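PDB 3TY1: thioredoxin-like protein from Klebsiella pneumoniae subsp. pneumoniae MGH 78578, which is of unconfirmed function but probably binds carbohydrate, as a putative aldose 1-epimerase related to the galactose mutarotases. Local coordinates for residues I21-L26 against D30-I35; T52-S55 against L59-T62. One frame throughout, in Å; residues are numbered along the deposited sequence.

Overall arrangement
Interactions 1 and 2 are two antiparallel hairpins of one six-stranded sheet, separated by the pairing of strands 33-39 and 49-55, and they show how such a sheet is built by adding neighbours in chain order. Interaction 1 comes first along the chain: residues 21-26 and 30-35 join strands 19-22 and 33-39 at the sheet's outer end; residues 52-55 and 59-62 join strands 49-55 and 60-64 further in. Their centres lie about 12 Å apart. Between them, a probable hydrogen bond links His54 N to Ser34 O at 2.8 Å. The isoleucines of both contacts face the ten-stranded antiparallel sheet, so the two hairpins help close the same layered core, consistent with the supersandwich fold.

Interaction 1. Residues I21-L26 against D30-I35; sequences INSDQL and DHAFSI
Over one face of the Phe33 ring lies Ser23 CB, 4.1 Å from the ring centroid and displaced toward the rim near CD2 and CE2, a CH-pi contact. The ring also packs against Val151 and Pro185, which lie outside the hairpin. The same serine grips the backbone of Phe33 twice. Its N-H donates to Phe33 O nearly along the C=O axis, while its OG accepts from Phe33 N at 2.9 Å in an almost straight bond (168°). With chi1 at 55°, OG sits between the backbone N and the carbonyl carbon of its own residue, which brings it within reach of Phe33 N; the side chain thereby continues the pairing where regular strand geometry has stopped.

Two further flat groups, the amides of Asn22 and Gln25, bond to the backbone of the turn. Asn22 OD1 accepts from Gln25 N at 2.9 Å, and Gln25 OE1 in return accepts from Asn22 N; both donors stand above the carbonyl planes rather than in them. The Asn22 amide nitrogen is held in turn by Gln20 OE1. Nearer the sheet, Asn22 CB rests against Ser34 CB at 3.7 Å in a non-hydrogen-bonded pair.

Ile21 and Ile35 form the adjoining hydrogen-bonded pair, with reciprocal N-H to O bonds of 2.9 Å between Ile21 N and Ile35 O and between Ile35 N and Ile21 O. Their side chains run side by side in the same direction, CG1 of Ile21 against CB of Ile35 at 4.1 Å, on the buried face where Trp5 and Val149 add cover. The whole is an antiparallel beta hairpin whose first strand runs into a turn of helical backbone angles, begun by the Asx motif of Asn22.

Interaction 2. Residues T52-S55 against L59-T62; sequences TIHS and LTIT
Thr60 reaches across to the strand formed by residues 52-55 with every atom of its side chain. Its CB stands 3.8 Å from Ile53 O, beside the hydrogen bond by which that oxygen accepts from Ile61 N. From CB the chain forks. One branch, OG1, lies beside its own backbone N (chi1 -69°) and receives Ser55 N in a straight but long and weak bond of 3.4 Å. The other, the methyl CG2, turns anti to the backbone N and meets Ile53 O at 3.5 Å and Thr52 CG2 at 3.7 Å, with His54 ND1 a little further off on an oblique line to the imidazole. The Thr52 methyl, CG2, also lies over the middle of one face of the His54 ring, 3.5 Å above its plane, so methyls and imidazole pack into one small patch.

At the far end of this face Thr52 and Thr62 make a non-hydrogen-bonded pair. Their hydroxyls, the two OG1 atoms, are 3.5 Å apart, and a water spans them, 2.7 Å from Thr52 OG1 and 2.9 Å from Thr62 OG1.

The reverse face is mainly apolar. Ile53 and Ile61 are a hydrogen-bonded pair, with Ile53 N donating to Ile61 O and Ile61 N to Ile53 O in the plane of each carbonyl; their side chains extend toward Ile159, Ile161 and Leu181 of the other sheet. Ser55 is the polar member of this face, near the turn; it is modelled in two conformers, and in one of them OG can donate to Leu59 O from above the carbonyl plane, so this bond is doubtful.

Chemically, then, the strand pair is two-sided: isoleucines face the other sheet, while the threonine face mixes methyl packing with hydroxyls that share a water.

Interaction 1. Residues I21-L26 against D30-I35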
ATOM      1  N   ILE A  21     -27.754   9.719  11.416  1.00 32.22           N
ATOM      2  CA  ILE A  21     -29.141  10.186  11.484  1.00 33.45           C
ATOM      3  C   ILE A  21     -29.928   9.192  12.304  1.00 33.88           C
ATOM      4  O   ILE A  21     -29.552   8.031  12.416  1.00 31.45           O
ATOM      5  CB  ILE A  21     -29.773  10.377  10.125  1.00 33.20           C
ATOM      6  CG1 ILE A  21     -29.749   9.068   9.332  1.00 35.89           C
ATOM      7  CG2 ILE A  21     -29.096  11.538   9.380  1.00 35.76           C
ATOM      8  CD1 ILE A  21     -30.535   9.135   8.026  1.00 36.21           C
ATOM      9  N   ASN A  22     -31.036   9.640  12.858  1.00 32.68           N
ATOM     10  CA  ASN A  22     -31.852   8.753  13.643  1.00 31.89           C
ATOM     11  C   ASN A  22     -33.328   9.062  13.467  1.00 30.12           C
ATOM     12  O   ASN A  22     -33.719  10.188  13.100  1.00 30.98           O
ATOM     13  CB  ASN A  22     -31.361   8.714  15.111  1.00 32.71           C
ATOM     14  CG  ASN A  22     -31.649   9.984  15.868  1.00 41.27           C
ATOM     15  OD1 ASN A  22     -32.806  10.314  16.143  1.00 39.95           O
ATOM     16  ND2 ASN A  22     -30.594  10.728  16.195  1.00 42.69           N
ATOM     17  N   SER A  23     -34.124   8.031  13.712  1.00 30.12           N
ATOM     18  CA  SER A  23     -35.557   8.054  13.510  1.00 33.31           C
ATOM     19  C   SER A  23     -36.261   9.131  14.350  1.00 38.75           C
ATOM     20  O   SER A  23     -37.277   9.687  13.917  1.00 39.30           O
ATOM     21  CB  SER A  23     -36.170   6.660  13.782  1.00 31.61           C
ATOM     22  OG  SER A  23     -35.854   6.145  15.068  1.00 29.64           O
ATOM     23  N   ASP A  24     -35.752   9.367  15.557  1.00 40.57           N
ATOM     24  CA  ASP A  24     -36.258  10.441  16.430  1.00 46.29           C
ATOM     25  C   ASP A  24     -36.158  11.811  15.776  1.00 47.64           C
ATOM     26  O   ASP A  24     -37.182  12.477  15.599  1.00 46.19           O
ATOM     27  CB  ASP A  24     -35.498  10.479  17.772  1.00 50.30           C
ATOM     28  CG  ASP A  24     -36.183   9.689  18.859  1.00 62.08           C
ATOM     29  OD1 ASP A  24     -36.761   8.618  18.561  1.00 75.55           O
ATOM     30  OD2 ASP A  24     -36.136  10.156  20.023  1.00 77.60           O
ATOM     31  N   GLN A  25     -34.933  12.222  15.410  1.00 46.92           N
ATOM     32  CA  GLN A  25     -34.737  13.504  14.723  1.00 51.61           C
ATOM     33  C   GLN A  25     -35.460  13.595  13.380  1.00 49.63           C
ATOM     34  O   GLN A  25     -35.903  14.684  13.017  1.00 48.05           O
ATOM     35  CB  GLN A  25     -33.256  13.977  14.600  1.00 52.47           C
ATOM     36  CG  GLN A  25     -32.234  12.928  14.489  1.00 60.63           C
ATOM     37  CD  GLN A  25     -31.075  13.282  13.580  1.00 66.83           C
ATOM     38  OE1 GLN A  25     -30.947  12.707  12.483  1.00 51.31           O
ATOM     39  NE2 GLN A  25     -30.240  14.236  14.012  1.00 60.06           N
ATOM     40  N   LEU A  26     -35.639  12.469  12.698  1.00 45.78           N
ATOM     41  CA  LEU A  26     -36.407  12.418  11.449  1.00 48.32           C
ATOM     42  C   LEU A  26     -37.938  12.403  11.665  1.00 48.82           C
ATOM     43  O   LEU A  26     -38.692  12.421  10.687  1.00 48.20           O
ATOM     44  CB  LEU A  26     -36.019  11.165  10.622  1.00 48.10           C
ATOM     45  CG  LEU A  26     -34.577  11.098  10.084  1.00 51.18           C
ATOM     46  CD1 LEU A  26     -34.262   9.715   9.535  1.00 48.73           C
ATOM     47  CD2 LEU A  26     -34.329  12.162   9.032  1.00 51.43           C
ATOM     48  N   ASP A  30     -42.721   4.781  13.962  1.00 46.71           N
ATOM     49  CA  ASP A  30     -42.963   3.350  14.083  1.00 44.40           C
ATOM     50  C   ASP A  30     -41.622   2.719  14.594  1.00 44.85           C
ATOM     51  O   ASP A  30     -41.147   3.138  15.629  1.00 45.91           O
ATOM     52  CB  ASP A  30     -43.412   2.797  12.722  1.00 43.41           C
ATOM     53  CG  ASP A  30     -44.637   3.535  12.165  1.00 47.54           C
ATOM     54  OD1 ASP A  30     -45.483   4.031  12.953  1.00 39.66           O
ATOM     55  OD2 ASP A  30     -44.751   3.619  10.933  1.00 35.76           O
ATOM     56  N   HIS A  31     -40.995   1.808  13.852  1.00 40.98           N
ATOM     57  CA  HIS A  31     -39.800   1.116  14.320  1.00 39.07           C
ATOM     58  C   HIS A  31     -38.627   2.085  14.429  1.00 41.39           C
ATOM     59  O   HIS A  31     -38.324   2.760  13.432  1.00 41.10           O
ATOM     60  CB  HIS A  31     -39.443  -0.012  13.358  1.00 39.67           C
ATOM     61  CG  HIS A  31     -40.397  -1.172  13.390  1.00 45.82           C
ATOM     62  ND1 HIS A  31     -40.284  -2.188  14.314  1.00 50.32           N
ATOM     63  CD2 HIS A  31     -41.442  -1.506  12.589  1.00 50.13           C
ATOM     64  CE1 HIS A  31     -41.237  -3.079  14.104  1.00 51.50           C
ATOM     65  NE2 HIS A  31     -41.945  -2.695  13.056  1.00 51.36           N
ATOM     66  N   ALA A  32     -38.000   2.160  15.621  1.00 36.20           N
ATOM     67  CA  ALA A  32     -36.861   3.047  15.870  1.00 36.05           C
ATOM     68  C   ALA A  32     -35.596   2.521  15.243  1.00 32.78           C
ATOM     69  O   ALA A  32     -35.309   1.332  15.294  1.00 31.72           O
ATOM     70  CB  ALA A  32     -36.627   3.241  17.353  1.00 36.01           C
ATOM     71  N   PHE A  33     -34.787   3.437  14.729  1.00 32.36           N
ATOM     72  CA  PHE A  33     -33.529   3.073  14.150  1.00 31.39           C
ATOM     73  C   PHE A  33     -32.589   4.276  14.057  1.00 32.16           C
ATOM     74  O   PHE A  33     -32.986   5.438  14.211  1.00 29.82           O
ATOM     75  CB  PHE A  33     -33.740   2.471  12.742  1.00 33.87           C
ATOM     76  CG  PHE A  33     -34.286   3.432  11.734  1.00 31.84           C
ATOM     77  CD1 PHE A  33     -33.419   4.241  10.980  1.00 37.60           C
ATOM     78  CD2 PHE A  33     -35.637   3.524  11.509  1.00 35.07           C
ATOM     79  CE1 PHE A  33     -33.924   5.130  10.040  1.00 37.63           C
ATOM     80  CE2 PHE A  33     -36.148   4.413  10.538  1.00 37.26           C
ATOM     81  CZ  PHE A  33     -35.285   5.210   9.820  1.00 34.77           C
ATOM     82  N   SER A  34     -31.338   3.981  13.801  1.00 30.96           N
ATOM     83  CA  SER A  34     -30.365   5.027  13.485  1.00 31.02           C
ATOM     84  C   SER A  34     -29.442   4.467  12.430  1.00 30.94           C
ATOM     85  O   SER A  34     -29.381   3.245  12.247  1.00 31.11           O
ATOM     86  CB  SER A  34     -29.589   5.453  14.715  1.00 34.13           C
ATOM     87  OG  SER A  34     -28.748   4.408  15.153  1.00 36.37           O
ATOM     88  N   ILE A  35     -28.807   5.366  11.682  1.00 28.66           N
ATOM     89  CA  ILE A  35     -27.838   4.986  10.651  1.00 27.93           C
ATOM     90  C   ILE A  35     -26.602   5.828  10.967  1.00 28.77           C
ATOM     91  O   ILE A  35     -26.710   7.061  11.103  1.00 26.77           O
ATOM     92  CB  ILE A  35     -28.346   5.253   9.195  1.00 27.55           C
ATOM     93  CG1 ILE A  35     -29.730   4.616   9.000  1.00 31.25           C
ATOM     94  CG2 ILE A  35     -27.335   4.709   8.192  1.00 25.76           C
ATOM     95  CD1 ILE A  35     -30.462   5.018   7.709  1.00 26.34           C
TER

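Interaction 2. Residues T52-S55 against L59-T62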
ATOM      1  N   THR A  52     -23.422   1.555   9.725  1.00 24.29           N
ATOM      2  CA  THR A  52     -24.304   0.661  10.426  1.00 26.17           C
ATOM      3  C   THR A  52     -25.742   1.156  10.480  1.00 26.95           C
ATOM      4  O   THR A  52     -25.997   2.311  10.845  1.00 27.68           O
ATOM      5  CB  THR A  52     -23.817   0.502  11.889  1.00 28.59           C
ATOM      6  OG1 THR A  52     -22.415   0.126  11.905  1.00 26.95           O
ATOM      7  CG2 THR A  52     -24.674  -0.561  12.600  1.00 27.54           C
ATOM      8  N   ILE A  53     -26.683   0.278  10.168  1.00 27.38           N
ATOM      9  CA  ILE A  53     -28.084   0.501  10.471  1.00 25.38           C
ATOM     10  C   ILE A  53     -28.346  -0.155  11.839  1.00 28.17           C
ATOM     11  O   ILE A  53     -28.240  -1.373  11.962  1.00 25.71           O
ATOM     12  CB  ILE A  53     -29.027  -0.158   9.467  1.00 24.61           C
ATOM     13  CG1 ILE A  53     -28.799   0.434   8.064  1.00 28.02           C
ATOM     14  CG2 ILE A  53     -30.513   0.009  10.001  1.00 25.91           C
ATOM     15  CD1 ILE A  53     -29.531  -0.355   6.901  1.00 30.31           C
ATOM     16  N   HIS A  54     -28.646   0.652  12.855  1.00 26.74           N
ATOM     17  CA  HIS A  54     -28.956   0.126  14.187  1.00 30.65           C
ATOM     18  C   HIS A  54     -30.470   0.065  14.328  1.00 34.16           C
ATOM     19  O   HIS A  54     -31.141   1.073  14.163  1.00 35.76           O
ATOM     20  CB  HIS A  54     -28.451   1.037  15.298  1.00 34.10           C
ATOM     21  CG  HIS A  54     -26.963   1.216  15.344  1.00 37.89           C
ATOM     22  ND1 HIS A  54     -26.133   0.388  16.084  1.00 38.66           N
ATOM     23  CD2 HIS A  54     -26.155   2.162  14.786  1.00 42.85           C
ATOM     24  CE1 HIS A  54     -24.882   0.812  15.972  1.00 39.71           C
ATOM     25  NE2 HIS A  54     -24.863   1.887  15.193  1.00 35.87           N
ATOM     26  N   SER A  55     -31.008  -1.096  14.656  1.00 38.31           N
ATOM     27  CA  SER A  55     -32.438  -1.263  14.869  0.50 41.49           C
ATOM     28  C   SER A  55     -32.737  -1.529  16.342  1.00 46.39           C
ATOM     29  O   SER A  55     -31.957  -2.217  17.025  1.00 47.76           O
ATOM     30  CB  SER A  55     -32.914  -2.428  14.044  0.50 42.73           C
ATOM     31  OG  SER A  55     -32.921  -2.092  12.672  0.50 31.33           O
ATOM     32  N   LEU A  59     -32.915  -5.919  12.567  1.00 28.64           N
ATOM     33  CA  LEU A  59     -31.550  -6.284  12.268  1.00 28.47           C
ATOM     34  C   LEU A  59     -30.626  -5.087  12.460  1.00 30.18           C
ATOM     35  O   LEU A  59     -30.930  -3.970  12.002  1.00 30.38           O
ATOM     36  CB  LEU A  59     -31.418  -6.775  10.841  1.00 27.13           C
ATOM     37  CG  LEU A  59     -32.155  -8.047  10.407  1.00 27.64           C
ATOM     38  CD1 LEU A  59     -31.813  -8.376   8.931  1.00 27.03           C
ATOM     39  CD2 LEU A  59     -31.765  -9.190  11.367  1.00 23.18           C
ATOM     40  N   THR A  60     -29.465  -5.347  13.047  1.00 27.68           N
ATOM     41  CA  THR A  60     -28.408  -4.360  13.097  1.00 26.04           C
ATOM     42  C   THR A  60     -27.409  -4.798  12.031  1.00 27.90           C
ATOM     43  O   THR A  60     -26.890  -5.932  12.055  1.00 26.89           O
ATOM     44  CB  THR A  60     -27.793  -4.196  14.497  1.00 29.43           C
ATOM     45  OG1 THR A  60     -28.772  -3.596  15.338  1.00 28.00           O
ATOM     46  CG2 THR A  60     -26.544  -3.232  14.437  1.00 26.88           C
ATOM     47  N   ILE A  61     -27.212  -3.938  11.037  1.00 25.16           N
ATOM     48  CA  ILE A  61     -26.452  -4.305   9.859  1.00 23.75           C
ATOM     49  C   ILE A  61     -25.246  -3.408   9.718  1.00 24.11           C
ATOM     50  O   ILE A  61     -25.401  -2.160   9.619  1.00 24.64           O
ATOM     51  CB  ILE A  61     -27.324  -4.126   8.576  1.00 27.81           C
ATOM     52  CG1 ILE A  61     -28.590  -5.011   8.654  1.00 26.23           C
ATOM     53  CG2 ILE A  61     -26.454  -4.391   7.305  1.00 25.06           C
ATOM     54  CD1 ILE A  61     -29.635  -4.744   7.483  1.00 26.81           C
ATOM     55  N   THR A  62     -24.058  -4.010   9.697  1.00 22.83           N
ATOM     56  CA  THR A  62     -22.804  -3.260   9.616  1.00 24.50           C
ATOM     57  C   THR A  62     -22.130  -3.574   8.345  1.00 25.77           C
ATOM     58  O   THR A  62     -21.926  -4.750   8.023  1.00 27.58           O
ATOM     59  CB  THR A  62     -21.856  -3.611  10.781  1.00 26.88           C
ATOM     60  OG1 THR A  62     -22.524  -3.338  12.010  1.00 30.40           O
ATOM     61  CG2 THR A  62     -20.550  -2.796  10.700  1.00 23.74           C
TER
HETATM   62  O   HOH W   1     -21.468  -1.443  13.943  1.00 45.42           O